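Local coordinates for signal recognition particle 19 kDa protein (Pyrococcus furiosus, PDB 3DLU), which probably binds directly to 7S RNA and mediates attachment of the 54 kDa subunit SRP54 in the archaeal signal recognition particle, at residues 22-28 with 85-90; 36-40 with 91-96; 52-56 with 67-71. All coordinates share one frame; numbering follows the deposited sequence. Where two conformers were deposited one is given.

Contact 1: residues 22-28 with 85-90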
loop_
_atom_site.group_PDB
_atom_site.type_symbol
_atom_site.label_atom_id
_atom_site.label_comp_id
_atom_site.label_asym_id
_atom_site.label_seq_id
_atom_site.Cartn_x
_atom_site.Cartn_y
_atom_site.Cartn_z
ATOM N N ILE A 22 -19.635 -10.915 -0.308
ATOM C CA ILE A 22 -20.555 -10.883 0.820
ATOM C C ILE A 22 -21.983 -10.707 0.343
ATOM O O ILE A 22 -22.880 -11.434 0.756
ATOM C CB ILE A 22 -20.254 -9.684 1.763
ATOM C CG1 ILE A 22 -18.833 -9.758 2.310
ATOM C CG2 ILE A 22 -21.266 -9.622 2.896
ATOM C CD1 ILE A 22 -18.632 -8.965 3.581
ATOM N N VAL A 23 -22.197 -9.730 -0.527
ATOM C CA VAL A 23 -23.564 -9.344 -0.880
ATOM C C VAL A 23 -24.125 -10.233 -2.003
ATOM O O VAL A 23 -23.364 -10.846 -2.736
ATOM C CB VAL A 23 -23.648 -7.869 -1.255
ATOM C CG1 VAL A 23 -22.965 -7.016 -0.180
ATOM C CG2 VAL A 23 -22.991 -7.636 -2.571
ATOM N N PRO A 24 -25.459 -10.314 -2.117
ATOM C CA PRO A 24 -26.047 -11.122 -3.191
ATOM C C PRO A 24 -25.545 -10.679 -4.556
ATOM O O PRO A 24 -25.307 -9.487 -4.794
ATOM C CB PRO A 24 -27.552 -10.853 -3.055
ATOM C CG PRO A 24 -27.725 -10.479 -1.611
ATOM C CD PRO A 24 -26.480 -9.727 -1.233
ATOM N N ARG A 25 -25.404 -11.645 -5.453
ATOM C CA ARG A 25 -24.770 -11.404 -6.735
ATOM C C ARG A 25 -25.451 -10.309 -7.556
ATOM O O ARG A 25 -24.770 -9.533 -8.212
ATOM C CB ARG A 25 -24.674 -12.700 -7.546
ATOM C CG ARG A 25 -23.751 -12.592 -8.745
ATOM C CD ARG A 25 -23.722 -13.888 -9.551
ATOM N NE ARG A 25 -25.021 -14.124 -10.172
ATOM C CZ ARG A 25 -25.224 -14.915 -11.217
ATOM N NH1 ARG A 25 -24.207 -15.557 -11.774
ATOM N NH2 ARG A 25 -26.447 -15.046 -11.718
ATOM N N SER A 26 -26.786 -10.261 -7.536
ATOM C CA SER A 26 -27.516 -9.238 -8.291
ATOM C C SER A 26 -27.322 -7.809 -7.743
ATOM O O SER A 26 -27.446 -6.832 -8.491
ATOM C CB SER A 26 -29.005 -9.588 -8.373
ATOM O OG SER A 26 -29.553 -9.641 -7.074
ATOM N N ILE A 27 -27.006 -7.687 -6.448
ATOM C CA ILE A 27 -26.704 -6.368 -5.877
ATOM C C ILE A 27 -25.247 -5.978 -6.172
ATOM O O ILE A 27 -24.966 -4.842 -6.577
ATOM C CB ILE A 27 -27.014 -6.314 -4.370
ATOM C CG1 ILE A 27 -28.517 -6.483 -4.131
ATOM C CG2 ILE A 27 -26.536 -4.987 -3.751
ATOM C CD1 ILE A 27 -28.861 -6.874 -2.700
ATOM N N ALA A 28 -24.339 -6.934 -5.976
ATOM C CA ALA A 28 -22.936 -6.779 -6.347
ATOM C C ALA A 28 -22.814 -6.310 -7.796
ATOM O O ALA A 28 -23.709 -6.557 -8.619
ATOM C CB ALA A 28 -22.205 -8.112 -6.165
ATOM N N LEU A 85 -22.566 -2.003 2.342
ATOM C CA LEU A 85 -22.049 -2.642 1.130
ATOM C C LEU A 85 -23.110 -2.703 0.035
ATOM O O LEU A 85 -22.821 -2.446 -1.133
ATOM C CB LEU A 85 -21.533 -4.049 1.414
ATOM C CG LEU A 85 -20.260 -4.188 2.261
ATOM C CD1 LEU A 85 -19.949 -5.655 2.519
ATOM C CD2 LEU A 85 -19.065 -3.474 1.606
ATOM N N LYS A 86 -24.333 -3.054 0.412
ATOM C CA LYS A 86 -25.434 -3.079 -0.568
ATOM C C LYS A 86 -25.715 -1.677 -1.132
ATOM O O LYS A 86 -25.881 -1.499 -2.345
ATOM C CB LYS A 86 -26.702 -3.673 0.055
ATOM C CG LYS A 86 -26.595 -5.176 0.366
ATOM C CD LYS A 86 -27.754 -5.626 1.251
ATOM C CE LYS A 86 -27.602 -7.079 1.664
ATOM N NZ LYS A 86 -28.576 -7.440 2.725
ATOM N N LEU A 87 -25.758 -0.672 -0.258
ATOM C CA LEU A 87 -26.001 0.695 -0.699
ATOM C C LEU A 87 -24.908 1.144 -1.657
ATOM O O LEU A 87 -25.179 1.796 -2.666
ATOM C CB LEU A 87 -26.045 1.648 0.497
ATOM C CG LEU A 87 -27.285 1.535 1.383
ATOM C CD1 LEU A 87 -27.030 2.264 2.698
ATOM C CD2 LEU A 87 -28.478 2.134 0.641
ATOM N N ILE A 88 -23.665 0.804 -1.322
ATOM C CA ILE A 88 -22.526 1.179 -2.148
ATOM C C ILE A 88 -22.596 0.508 -3.520
ATOM O O ILE A 88 -22.419 1.168 -4.549
ATOM C CB ILE A 88 -21.202 0.826 -1.449
ATOM C CG1 ILE A 88 -20.960 1.807 -0.308
ATOM C CG2 ILE A 88 -20.026 0.869 -2.436
ATOM C CD1 ILE A 88 -19.784 1.413 0.591
ATOM N N ALA A 89 -22.868 -0.797 -3.526
ATOM C CA ALA A 89 -22.975 -1.545 -4.779
ATOM C C ALA A 89 -24.053 -0.942 -5.688
ATOM O O ALA A 89 -23.817 -0.697 -6.888
ATOM C CB ALA A 89 -23.267 -3.027 -4.497
ATOM N N GLN A 90 -25.223 -0.676 -5.120
ATOM C CA GLN A 90 -26.329 -0.157 -5.918
ATOM C C GLN A 90 -26.044 1.262 -6.418
ATOM O O GLN A 90 -26.445 1.630 -7.521
ATOM C CB GLN A 90 -27.657 -0.260 -5.162
ATOM C CG GLN A 90 -28.896 0.134 -5.989
ATOM C CD GLN A 90 -29.083 -0.678 -7.278
ATOM O OE1 GLN A 90 -28.484 -1.735 -7.465
ATOM N NE2 GLN A 90 -29.937 -0.180 -8.162
#

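Contact 2: residues 36-40 with 91-96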
loop_
_atom_site.group_PDB
_atom_site.type_symbol
_atom_site.label_atom_id
_atom_site.label_comp_id
_atom_site.label_asym_id
_atom_site.label_seq_id
_atom_site.Cartn_x
_atom_site.Cartn_y
_atom_site.Cartn_z
ATOM N N GLU A 36 -14.460 3.925 -7.381
ATOM C CA GLU A 36 -15.913 3.882 -7.494
ATOM C C GLU A 36 -16.557 3.751 -6.115
ATOM O O GLU A 36 -17.596 4.357 -5.841
ATOM C CB GLU A 36 -16.356 2.719 -8.392
ATOM C CG GLU A 36 -16.097 2.937 -9.877
ATOM C CD GLU A 36 -16.567 1.761 -10.716
ATOM O OE1 GLU A 36 -16.114 0.632 -10.440
ATOM O OE2 GLU A 36 -17.395 1.956 -11.634
ATOM N N ILE A 37 -15.952 2.928 -5.269
ATOM C CA ILE A 37 -16.414 2.754 -3.899
ATOM C C ILE A 37 -16.298 4.071 -3.133
ATOM O O ILE A 37 -17.197 4.442 -2.383
ATOM C CB ILE A 37 -15.618 1.641 -3.220
ATOM C CG1 ILE A 37 -15.974 0.309 -3.904
ATOM C CG2 ILE A 37 -15.903 1.577 -1.717
ATOM C CD1 ILE A 37 -15.017 -0.837 -3.585
ATOM N N VAL A 38 -15.198 4.787 -3.341
ATOM C CA VAL A 38 -15.025 6.065 -2.663
ATOM C C VAL A 38 -16.085 7.058 -3.143
ATOM O O VAL A 38 -16.721 7.743 -2.339
ATOM C CB VAL A 38 -13.616 6.640 -2.869
ATOM C CG1 VAL A 38 -13.562 8.107 -2.420
ATOM C CG2 VAL A 38 -12.589 5.802 -2.118
ATOM N N ARG A 39 -16.281 7.118 -4.454
ATOM C CA ARG A 39 -17.297 8.002 -5.015
ATOM C C ARG A 39 -18.684 7.682 -4.466
ATOM O O ARG A 39 -19.431 8.593 -4.091
ATOM C CB ARG A 39 -17.309 7.934 -6.545
ATOM C CG ARG A 39 -18.295 8.911 -7.156
ATOM C CD ARG A 39 -18.383 8.738 -8.663
ATOM N NE ARG A 39 -19.515 9.485 -9.207
ATOM C CZ ARG A 39 -19.931 9.412 -10.466
ATOM N NH1 ARG A 39 -19.313 8.615 -11.325
ATOM N NH2 ARG A 39 -20.970 10.136 -10.864
ATOM N N ALA A 40 -19.033 6.393 -4.438
ATOM C CA ALA A 40 -20.313 5.946 -3.876
ATOM C C ALA A 40 -20.474 6.317 -2.402
ATOM O O ALA A 40 -21.528 6.800 -1.992
ATOM C CB ALA A 40 -20.485 4.430 -4.064
ATOM N N LYS A 91 -25.313 2.043 -5.626
ATOM C CA LYS A 91 -24.909 3.373 -6.055
ATOM C C LYS A 91 -23.916 3.298 -7.223
ATOM O O LYS A 91 -23.989 4.097 -8.165
ATOM C CB LYS A 91 -24.313 4.147 -4.877
ATOM C CG LYS A 91 -23.793 5.522 -5.243
ATOM C CD LYS A 91 -24.920 6.447 -5.679
ATOM C CE LYS A 91 -26.069 6.415 -4.688
ATOM N NZ LYS A 91 -27.065 7.477 -5.028
ATOM N N ILE A 92 -22.994 2.342 -7.168
ATOM C CA ILE A 92 -22.041 2.164 -8.256
ATOM C C ILE A 92 -22.773 1.751 -9.544
ATOM O O ILE A 92 -22.453 2.236 -10.633
ATOM C CB ILE A 92 -20.946 1.143 -7.901
ATOM C CG1 ILE A 92 -20.063 1.686 -6.771
ATOM C CG2 ILE A 92 -20.090 0.822 -9.135
ATOM C CD1 ILE A 92 -19.006 0.668 -6.289
ATOM N N ARG A 93 -23.766 0.875 -9.413
ATOM C CA ARG A 93 -24.583 0.487 -10.562
ATOM C C ARG A 93 -25.231 1.723 -11.190
ATOM O O ARG A 93 -25.261 1.877 -12.414
ATOM C CB ARG A 93 -25.660 -0.520 -10.145
ATOM C CG ARG A 93 -26.712 -0.834 -11.227
ATOM C CD ARG A 93 -27.546 -2.073 -10.847
ATOM N NE ARG A 93 -26.734 -3.282 -10.965
ATOM C CZ ARG A 93 -26.231 -3.945 -9.928
ATOM N NH1 ARG A 93 -26.505 -3.548 -8.685
ATOM N NH2 ARG A 93 -25.461 -5.004 -10.135
ATOM N N GLU A 94 -25.753 2.596 -10.345
ATOM C CA GLU A 94 -26.382 3.821 -10.814
ATOM C C GLU A 94 -25.386 4.746 -11.531
ATOM O O GLU A 94 -25.687 5.238 -12.628
ATOM C CB GLU A 94 -27.099 4.519 -9.657
ATOM C CG GLU A 94 -27.640 5.891 -9.972
ATOM C CD GLU A 94 -28.075 6.643 -8.715
ATOM O OE1 GLU A 94 -28.299 7.870 -8.796
ATOM O OE2 GLU A 94 -28.185 6.008 -7.646
ATOM N N PHE A 95 -24.210 4.978 -10.936
ATOM C CA PHE A 95 -23.155 5.769 -11.596
ATOM C C PHE A 95 -22.845 5.194 -12.967
ATOM O O PHE A 95 -22.669 5.923 -13.935
ATOM C CB PHE A 95 -21.817 5.715 -10.837
ATOM C CG PHE A 95 -21.822 6.386 -9.503
ATOM C CD1 PHE A 95 -22.652 7.458 -9.246
ATOM C CD2 PHE A 95 -20.951 5.953 -8.507
ATOM C CE1 PHE A 95 -22.632 8.084 -8.009
ATOM C CE2 PHE A 95 -20.924 6.568 -7.269
ATOM C CZ PHE A 95 -21.766 7.639 -7.018
ATOM N N ARG A 96 -22.717 3.875 -13.029
ATOM C CA ARG A 96 -22.338 3.229 -14.278
ATOM C C ARG A 96 -23.418 3.396 -15.352
ATOM O O ARG A 96 -23.100 3.594 -16.520
ATOM C CB ARG A 96 -22.010 1.751 -14.045
ATOM C CG ARG A 96 -20.708 1.570 -13.252
ATOM C CD ARG A 96 -20.446 0.093 -13.007
ATOM N NE ARG A 96 -19.136 -0.126 -12.412
ATOM C CZ ARG A 96 -18.616 -1.330 -12.210
ATOM N NH1 ARG A 96 -19.298 -2.423 -12.563
ATOM N NH2 ARG A 96 -17.416 -1.442 -11.656
HETATM O O HOH W 1 -21.509 8.495 -13.686
#

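Contact 3: residues 52-56 with 67-71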
loop_
_atom_site.group_PDB
_atom_site.type_symbol
_atom_site.label_atom_id
_atom_site.label_comp_id
_atom_site.label_asym_id
_atom_site.label_seq_id
_atom_site.Cartn_x
_atom_site.Cartn_y
_atom_site.Cartn_z
ATOM N N GLU A 52 -6.600 2.872 0.248
ATOM C CA GLU A 52 -5.324 2.371 -0.249
ATOM C C GLU A 52 -5.583 1.614 -1.524
ATOM O O GLU A 52 -6.551 0.859 -1.612
ATOM C CB GLU A 52 -4.644 1.435 0.756
ATOM C CG GLU A 52 -3.159 1.167 0.450
ATOM C CD GLU A 52 -2.929 0.108 -0.622
ATOM O OE1 GLU A 52 -3.783 -0.784 -0.774
ATOM O OE2 GLU A 52 -1.882 0.163 -1.307
ATOM N N GLU A 53 -4.717 1.817 -2.507
ATOM C CA GLU A 53 -4.824 1.075 -3.757
ATOM C C GLU A 53 -3.442 0.783 -4.339
ATOM O O GLU A 53 -2.560 1.638 -4.344
ATOM C CB GLU A 53 -5.682 1.853 -4.754
ATOM C CG GLU A 53 -6.120 1.022 -5.941
ATOM C CD GLU A 53 -6.942 1.816 -6.935
ATOM O OE1 GLU A 53 -6.960 3.063 -6.829
ATOM O OE2 GLU A 53 -7.563 1.189 -7.818
ATOM N N ASP A 54 -3.256 -0.437 -4.825
ATOM C CA ASP A 54 -1.991 -0.830 -5.424
ATOM C C ASP A 54 -2.354 -1.379 -6.794
ATOM O O ASP A 54 -3.224 -2.228 -6.902
ATOM C CB ASP A 54 -1.315 -1.917 -4.584
ATOM C CG ASP A 54 0.125 -2.165 -4.986
ATOM O OD1 ASP A 54 0.640 -1.434 -5.854
ATOM O OD2 ASP A 54 0.758 -3.085 -4.424
ATOM N N LYS A 55 -1.719 -0.868 -7.839
ATOM C CA LYS A 55 -2.022 -1.306 -9.204
ATOM C C LYS A 55 -0.748 -1.852 -9.822
ATOM O O LYS A 55 0.274 -1.162 -9.862
ATOM C CB LYS A 55 -2.529 -0.122 -10.030
ATOM C CG LYS A 55 -3.634 0.680 -9.362
ATOM C CD LYS A 55 -4.186 1.749 -10.304
ATOM C CE LYS A 55 -5.152 2.677 -9.572
ATOM N NZ LYS A 55 -5.707 3.751 -10.453
ATOM N N LEU A 56 -0.793 -3.090 -10.301
ATOM C CA LEU A 56 0.404 -3.725 -10.827
ATOM C C LEU A 56 0.201 -4.146 -12.272
ATOM O O LEU A 56 -0.839 -4.690 -12.624
ATOM C CB LEU A 56 0.766 -4.939 -9.978
ATOM C CG LEU A 56 1.109 -4.565 -8.540
ATOM C CD1 LEU A 56 0.877 -5.734 -7.598
ATOM C CD2 LEU A 56 2.541 -4.087 -8.471
ATOM N N LEU A 67 -4.061 -2.689 -15.621
ATOM C CA LEU A 67 -3.336 -3.054 -14.410
ATOM C C LEU A 67 -4.214 -3.841 -13.440
ATOM O O LEU A 67 -5.387 -3.526 -13.265
ATOM C CB LEU A 67 -2.825 -1.795 -13.703
ATOM C CG LEU A 67 -1.967 -0.826 -14.514
ATOM C CD1 LEU A 67 -1.775 0.478 -13.757
ATOM C CD2 LEU A 67 -0.633 -1.466 -14.844
ATOM N N ARG A 68 -3.634 -4.856 -12.804
ATOM C CA ARG A 68 -4.316 -5.578 -11.736
ATOM C C ARG A 68 -4.324 -4.715 -10.483
ATOM O O ARG A 68 -3.272 -4.252 -10.046
ATOM C CB ARG A 68 -3.617 -6.902 -11.439
ATOM C CG ARG A 68 -3.908 -7.997 -12.447
ATOM C CD ARG A 68 -4.024 -9.347 -11.759
ATOM N NE ARG A 68 -5.058 -9.341 -10.728
ATOM C CZ ARG A 68 -5.367 -10.390 -9.973
ATOM N NH1 ARG A 68 -4.720 -11.536 -10.135
ATOM N NH2 ARG A 68 -6.322 -10.295 -9.057
ATOM N N THR A 69 -5.507 -4.526 -9.903
ATOM C CA THR A 69 -5.683 -3.616 -8.775
ATOM C C THR A 69 -6.025 -4.320 -7.464
ATOM O O THR A 69 -6.734 -5.323 -7.445
ATOM C CB THR A 69 -6.793 -2.597 -9.063
ATOM O OG1 THR A 69 -6.437 -1.810 -10.208
ATOM C CG2 THR A 69 -6.975 -1.685 -7.873
ATOM N N PHE A 70 -5.531 -3.768 -6.361
ATOM C CA PHE A 70 -5.746 -4.350 -5.043
ATOM C C PHE A 70 -5.955 -3.179 -4.109
ATOM O O PHE A 70 -5.300 -2.161 -4.269
ATOM C CB PHE A 70 -4.499 -5.119 -4.628
ATOM C CG PHE A 70 -4.058 -6.126 -5.638
ATOM C CD1 PHE A 70 -3.311 -5.742 -6.740
ATOM C CD2 PHE A 70 -4.415 -7.460 -5.504
ATOM C CE1 PHE A 70 -2.913 -6.668 -7.672
ATOM C CE2 PHE A 70 -4.017 -8.392 -6.435
ATOM C CZ PHE A 70 -3.268 -7.997 -7.522
ATOM N N GLY A 71 -6.868 -3.287 -3.155
ATOM C CA GLY A 71 -7.133 -2.126 -2.323
ATOM C C GLY A 71 -8.081 -2.344 -1.171
ATOM O O GLY A 71 -8.587 -3.453 -0.958
HETATM O O HOH W 2 -8.867 0.571 -10.781
#

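Contact 1: residues 22-28 with 85-90
Val-23 and Ile-27 lean on one flank of helix 85-90, and the contact between the two segments is apolar, without a cross-segment hydrogen bond. The CG1 branch of Val-23 lies beside its own backbone N (chi1 -50°), and this rotation brings it 3.7 Å from CB of Leu-85. CG1 also lies near CG of Lys-86, the two side chains passing each other in opposite directions. In one of its two conformers Ile-22 adds a methyl contact with Leu-85, CD1 to CD1 at 3.7 Å. Beyond CG the lysine is extended and crosses Pro-24 at about a right angle, Lys-86 CE lying 4.1 Å from Pro-24 CD. Ile-27 uses its CG2 branch, set anti to the backbone N, against CB of Ala-89 at 3.9 Å and CB of Lys-86 at 4.0 Å. The turn is fixed internally by Pro-24 O, which accepts from both Ile-27 N and Ala-28 N. Arg-93, one helical turn beyond Ala-89, donates hydrogen bonds to the carbonyl oxygens of Ile-27 and Ala-28. The 22-28 loop, between strand 3-6 and helix 34-43, thus packs along helix 81-100.

Contact 2: residues 36-40 with 91-96
Helices 36-40 and 91-96 cross nearly perpendicularly, their segment axes 9.6 Å apart at closest approach and 102° between N-to-C directions, with Ala-40 and Lys-91 the nearest CA pair. Glu-36 and Arg-96 form a two-pronged salt bridge: the guanidinium offers its NE side, Arg-96 NE reaching Glu-36 OE2 at 2.8 Å and NH2 reaching OE1 at 2.7 Å. Both bonds are nearly straight. The flat groups are nearly coplanar, and OE1 accepts through its syn lone pair, whereas NE meets OE2 on the syn side but somewhat out of the carboxylate plane. Glu-36 OE1 also accepts from Arg-33 N, and Arg-96 NH1 donates to Glu-30 O; these second bonds probably restrict rotation of the ionic pair.

Arg-39 makes a different contact. It leaves its backbone with CG opposite the N (chi1 -176°) and, extended as far as NE, slides over Phe-95 and lays its guanidinium flat on the ring, planes 10° apart. Arg-39 CZ stands 3.8 Å from the Phe-95 ring centroid, a cation-pi contact, and CD adds a CH-pi contact on the same face. A water accepts from Arg-39 NH1 and donates to Phe-95 O, tying the stack to the helix backbone. Lys-91 O sits over the opposite face, toward the rim, while Ala-40 N lies at the ring edge, 3.4 Å from Phe-95 CE2.

Ile-92 packs into the crossing: its CG1 touches Ala-40 CB at 3.9 Å and its CD1 meets Ile-37 CG1. Lys-91 CG packs on Ala-40 CB. The arrangement is a crossing of helices 34-43 and 81-100 within the alpha+beta SRP19 fold, with a small alanine at the close approach and aliphatic packing bordered by a salt bridge and a cation-pi stack.

Contact 3: residues 52-56 with 67-71
An antiparallel beta hairpin brings strand 52-56 against strand 68-71, the short segment axes 4.6 Å apart. Asp-54 with Phe-70 and Leu-56 with Arg-68 are the hydrogen-bonded pairs; Glu-53 with Gly-71 and Lys-55 with Thr-69 are the non-hydrogen-bonded ones. Within each bonded pair the two bonds differ in straightness: Asp-54 N to Phe-70 O is 2.7 Å at 165°, while the return bond from Phe-70 N to Asp-54 O is 2.8 Å and bent to 143°. Leu-56 and Arg-68 repeat this pattern.

Side chains alternate between the faces. On one, the Phe-70 ring, with CG beside its backbone N (chi1 -53°), has Asp-54 O in plane at its edge, 3.5 Å from Phe-70 CD1. The side chains of Leu-56 and Phe-70 cross at about a right angle, Leu-56 CD1 to Phe-70 CE1 at 3.9 Å. On the other face the extended Glu-53 runs obliquely past Thr-69, its CG 3.4 Å from the Thr-69 CG2 methyl. A water donates to Glu-53 OE2 and makes a weak bond with Thr-69 OG1, whereas Glu-53 OE1 is a long 3.9 Å from Lys-55 NZ. Replacing Glu-53 by alanine removes the stem beside the Thr-69 methyl and would probably leave the water short of one acceptor and Lys-55 without its distant counter-charge. Lys-55 also packs its CB against Leu-67 CD1, 3.8 Å away.

Strand 47-56 is the outermost on this side within the chain, and a second subunit pairs antiparallel with it, continuing the sheet; Arg-50 of that subunit forms a salt bridge with Asp-54. Strand 68-76 lies between it and strand 3-6 in the sheet's middle.

Contacts 1 and 2 share helix 81-100: the 22-28 loop packs on its 85-90 part and helix 34-43 crosses 91-96, with contact centres 11 Å apart. They touch directly through Arg-93. Along the chain their segments alternate, 22-28, 36-40, 85-90, 91-96, so the long helix gathers both earlier elements. Contact 3 is nested within the loops closed by the other two, its centre 21 Å from that of contact 1 and 18 Å from that of contact 2, touching neither. Contacts 1 and 3 lie on opposite sides of the chain's centre. Contacts 1 and 2 thus join a loop and a helix to helix 81-100 within the subunit, while the hairpin edge continues the sheet into another subunit.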